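Local atomic coordinates of putative dehydrogenase (Pseudomonas fluorescens, PDB entry 6UUG), a protein that acts as a two-component flavin-dependent methanesulfinate monooxygenase (MsuC) in bacterial sulfur assimilation. Residues 255-260 / 345-350. Sequence-based numbering, arbitrary orientation. Where two conformers were deposited one is given.
Sequences TFTHMF and TAKVAA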
ATOM      1  N   THR A 255       3.533  -0.596 -26.673  1.00 26.27           N
ATOM      2  CA  THR A 255       2.191  -0.278 -27.165  1.00 26.24           C
ATOM      3  C   THR A 255       1.157  -0.485 -26.066  1.00 27.55           C
ATOM      4  O   THR A 255       0.337   0.404 -25.799  1.00 28.27           O
ATOM      5  CB  THR A 255       1.867  -1.133 -28.397  1.00 27.97           C
ATOM      6  OG1 THR A 255       2.764  -0.790 -29.469  1.00 29.99           O
ATOM      7  CG2 THR A 255       0.424  -0.914 -28.860  1.00 30.31           C
ATOM      8  N   PHE A 256       1.206  -1.647 -25.398  1.00 26.87           N
ATOM      9  CA  PHE A 256       0.350  -1.879 -24.234  1.00 28.87           C
ATOM     10  C   PHE A 256       0.561  -0.806 -23.184  1.00 25.24           C
ATOM     11  O   PHE A 256      -0.400  -0.313 -22.589  1.00 27.55           O
ATOM     12  CB  PHE A 256       0.638  -3.246 -23.604  1.00 30.81           C
ATOM     13  CG  PHE A 256      -0.017  -4.389 -24.310  1.00 34.87           C
ATOM     14  CD1 PHE A 256      -1.392  -4.417 -24.466  1.00 42.12           C
ATOM     15  CD2 PHE A 256       0.732  -5.459 -24.761  1.00 41.01           C
ATOM     16  CE1 PHE A 256      -2.008  -5.483 -25.107  1.00 46.18           C
ATOM     17  CE2 PHE A 256       0.127  -6.529 -25.400  1.00 44.27           C
ATOM     18  CZ  PHE A 256      -1.249  -6.537 -25.574  1.00 43.87           C
ATOM     19  N   THR A 257       1.826  -0.444 -22.937  1.00 25.58           N
ATOM     20  CA  THR A 257       2.136   0.525 -21.891  1.00 25.13           C
ATOM     21  C   THR A 257       1.486   1.872 -22.180  1.00 23.74           C
ATOM     22  O   THR A 257       0.934   2.503 -21.272  1.00 25.75           O
ATOM     23  CB  THR A 257       3.653   0.684 -21.734  1.00 26.17           C
ATOM     24  OG1 THR A 257       4.235  -0.568 -21.347  1.00 28.14           O
ATOM     25  CG2 THR A 257       3.977   1.714 -20.649  1.00 25.73           C
ATOM     26  N   HIS A 258       1.569   2.342 -23.433  1.00 26.30           N
ATOM     27  CA  HIS A 258       0.913   3.599 -23.789  1.00 25.95           C
ATOM     28  C   HIS A 258      -0.599   3.498 -23.634  1.00 27.94           C
ATOM     29  O   HIS A 258      -1.258   4.485 -23.273  1.00 26.28           O
ATOM     30  CB  HIS A 258       1.280   4.002 -25.223  1.00 26.15           C
ATOM     31  CG  HIS A 258       2.594   4.700 -25.330  1.00 24.78           C
ATOM     32  ND1 HIS A 258       3.801   4.053 -25.210  1.00 25.35           N
ATOM     33  CD2 HIS A 258       2.883   6.010 -25.541  1.00 26.33           C
ATOM     34  CE1 HIS A 258       4.783   4.934 -25.350  1.00 28.25           C
ATOM     35  NE2 HIS A 258       4.250   6.130 -25.554  1.00 24.98           N
ATOM     36  N   MET A 259      -1.172   2.326 -23.943  1.00 28.07           N
ATOM     37  CA  MET A 259      -2.598   2.094 -23.706  0.53 29.23           C
ATOM     38  C   MET A 259      -2.938   2.248 -22.231  1.00 28.33           C
ATOM     39  O   MET A 259      -3.947   2.877 -21.871  1.00 27.57           O
ATOM     40  CB  MET A 259      -3.007   0.689 -24.178  0.53 29.80           C
ATOM     41  CG  MET A 259      -3.044   0.464 -25.674  0.53 26.91           C
ATOM     42  SD  MET A 259      -3.191  -1.305 -26.086  0.53 35.28           S
ATOM     43  CE  MET A 259      -4.588  -1.788 -25.080  0.53 37.03           C
ATOM     44  N   PHE A 260      -2.131   1.623 -21.360  1.00 26.21           N
ATOM     45  CA  PHE A 260      -2.380   1.679 -19.923  1.00 27.81           C
ATOM     46  C   PHE A 260      -2.379   3.115 -19.418  1.00 27.41           C
ATOM     47  O   PHE A 260      -3.233   3.506 -18.613  1.00 25.72           O
ATOM     48  CB  PHE A 260      -1.316   0.874 -19.160  1.00 28.98           C
ATOM     49  CG  PHE A 260      -1.285  -0.615 -19.467  1.00 27.61           C
ATOM     50  CD1 PHE A 260      -2.246  -1.223 -20.255  1.00 30.88           C
ATOM     51  CD2 PHE A 260      -0.255  -1.402 -18.945  1.00 30.40           C
ATOM     52  CE1 PHE A 260      -2.190  -2.612 -20.525  1.00 31.98           C
ATOM     53  CE2 PHE A 260      -0.197  -2.773 -19.216  1.00 28.41           C
ATOM     54  CZ  PHE A 260      -1.167  -3.367 -20.001  1.00 30.19           C
ATOM     55  N   THR A 345       9.990  -1.171 -16.843  1.00 25.98           N
ATOM     56  CA  THR A 345       9.827  -0.278 -15.699  1.00 25.33           C
ATOM     57  C   THR A 345       8.582   0.584 -15.868  1.00 26.10           C
ATOM     58  O   THR A 345       7.769   0.718 -14.942  1.00 26.31           O
ATOM     59  CB  THR A 345      11.081   0.597 -15.564  1.00 26.89           C
ATOM     60  OG1 THR A 345      12.218  -0.231 -15.277  1.00 26.78           O
ATOM     61  CG2 THR A 345      10.924   1.615 -14.456  1.00 28.28           C
ATOM     62  N   ALA A 346       8.417   1.172 -17.058  1.00 25.05           N
ATOM     63  CA  ALA A 346       7.228   1.975 -17.347  1.00 27.12           C
ATOM     64  C   ALA A 346       5.953   1.140 -17.297  1.00 26.03           C
ATOM     65  O   ALA A 346       4.916   1.604 -16.800  1.00 27.32           O
ATOM     66  CB  ALA A 346       7.368   2.650 -18.719  1.00 23.09           C
ATOM     67  N   LYS A 347       6.004  -0.092 -17.816  1.00 24.68           N
ATOM     68  CA  LYS A 347       4.817  -0.942 -17.839  1.00 26.45           C
ATOM     69  C   LYS A 347       4.371  -1.316 -16.433  1.00 25.70           C
ATOM     70  O   LYS A 347       3.163  -1.316 -16.144  1.00 27.34           O
ATOM     71  CB  LYS A 347       5.090  -2.202 -18.671  1.00 24.53           C
ATOM     72  CG  LYS A 347       3.787  -2.951 -19.015  1.00 28.01           C
ATOM     73  CD  LYS A 347       3.979  -4.063 -20.039  1.00 36.50           C
ATOM     74  CE  LYS A 347       2.685  -4.882 -20.183  1.00 42.67           C
ATOM     75  NZ  LYS A 347       2.945  -6.332 -20.035  1.00 39.33           N
ATOM     76  N   VAL A 348       5.315  -1.655 -15.540  1.00 25.38           N
ATOM     77  CA  VAL A 348       4.930  -1.975 -14.164  1.00 26.62           C
ATOM     78  C   VAL A 348       4.242  -0.776 -13.512  1.00 25.90           C
ATOM     79  O   VAL A 348       3.172  -0.906 -12.899  1.00 26.41           O
ATOM     80  CB  VAL A 348       6.150  -2.444 -13.355  1.00 27.74           C
ATOM     81  CG1 VAL A 348       5.784  -2.586 -11.877  1.00 27.42           C
ATOM     82  CG2 VAL A 348       6.611  -3.795 -13.896  1.00 27.64           C
ATOM     83  N   ALA A 349       4.822   0.420 -13.667  1.00 25.87           N
ATOM     84  CA  ALA A 349       4.222   1.608 -13.071  1.00 26.86           C
ATOM     85  C   ALA A 349       2.855   1.896 -13.675  1.00 25.04           C
ATOM     86  O   ALA A 349       1.885   2.155 -12.944  1.00 27.97           O
ATOM     87  CB  ALA A 349       5.137   2.820 -13.243  1.00 28.49           C
ATOM     88  N   ALA A 350       2.752   1.851 -15.004  1.00 24.08           N
ATOM     89  CA  ALA A 350       1.465   2.135 -15.640  1.00 24.57           C
ATOM     90  C   ALA A 350       0.415   1.120 -15.219  1.00 26.00           C
ATOM     91  O   ALA A 350      -0.745   1.475 -15.006  1.00 26.12           O
ATOM     92  CB  ALA A 350       1.593   2.142 -17.157  1.00 26.16           C
TER
HETATM   93  O   HOH W   1      -1.406   3.857 -16.232  1.00 38.73           O
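Thr257 faces Lys347 and Phe260 faces Ala350 where helical segments 255-260 and 345-350 run the same way at 31° to each other, their axes 9.0 Å apart at closest approach. Thr257 lies where the backbones come near, its CA 5.1 Å from that of Lys347. With OG1 beside the backbone N (chi1 -62°), CG2 lies anti to that N, reaches the backbone at the junction of Ala346 and Lys347 and comes within 4.0 Å of Ala346 CB. OG1 instead lies 3.2 Å from Lys347 CB, a van der Waals contact with a carbon, while the hydroxyl's hydrogen bond goes to Gln253 O one turn back in its own helix. With CG anti to the backbone N (chi1 -166°), Lys347 runs extended to CE, which meets CE2 of Phe260 at 3.7 Å, obliquely to the ring, and the chain bends only at its last torsion.

Helices 247-277 and 333-360 belong, with 294-327 and 392-405, to the C-terminal four-helix bundle of the acyl-CoA dehydrogenase fold, and this crossing is buried within it. Helix 294-327 also packs here, Val314 touching Thr257 and Ile310 touching Ala350. Beyond the aliphatic chain, Lys347 NZ forms a salt bridge with Asp390 and a hydrogen bond with Gln253, two anchors that probably steady the ammonium group in its buried setting. A leucine in place of Lys347 would probably leave the Asp390 carboxylate without this cationic mate and the Gln253 side-chain oxygen without its ammonium donor.

At the C-terminal end of the contact, Ala350 CB packs 3.8 Å from CB of Phe260 and sits at the edge of that ring, near its plane; over one face, toward the rim, lies Phe256 O of its own helix. Nearby, a water bridges the two backbones, donating to Ala350 O at 2.8 Å and more weakly to Phe260 O.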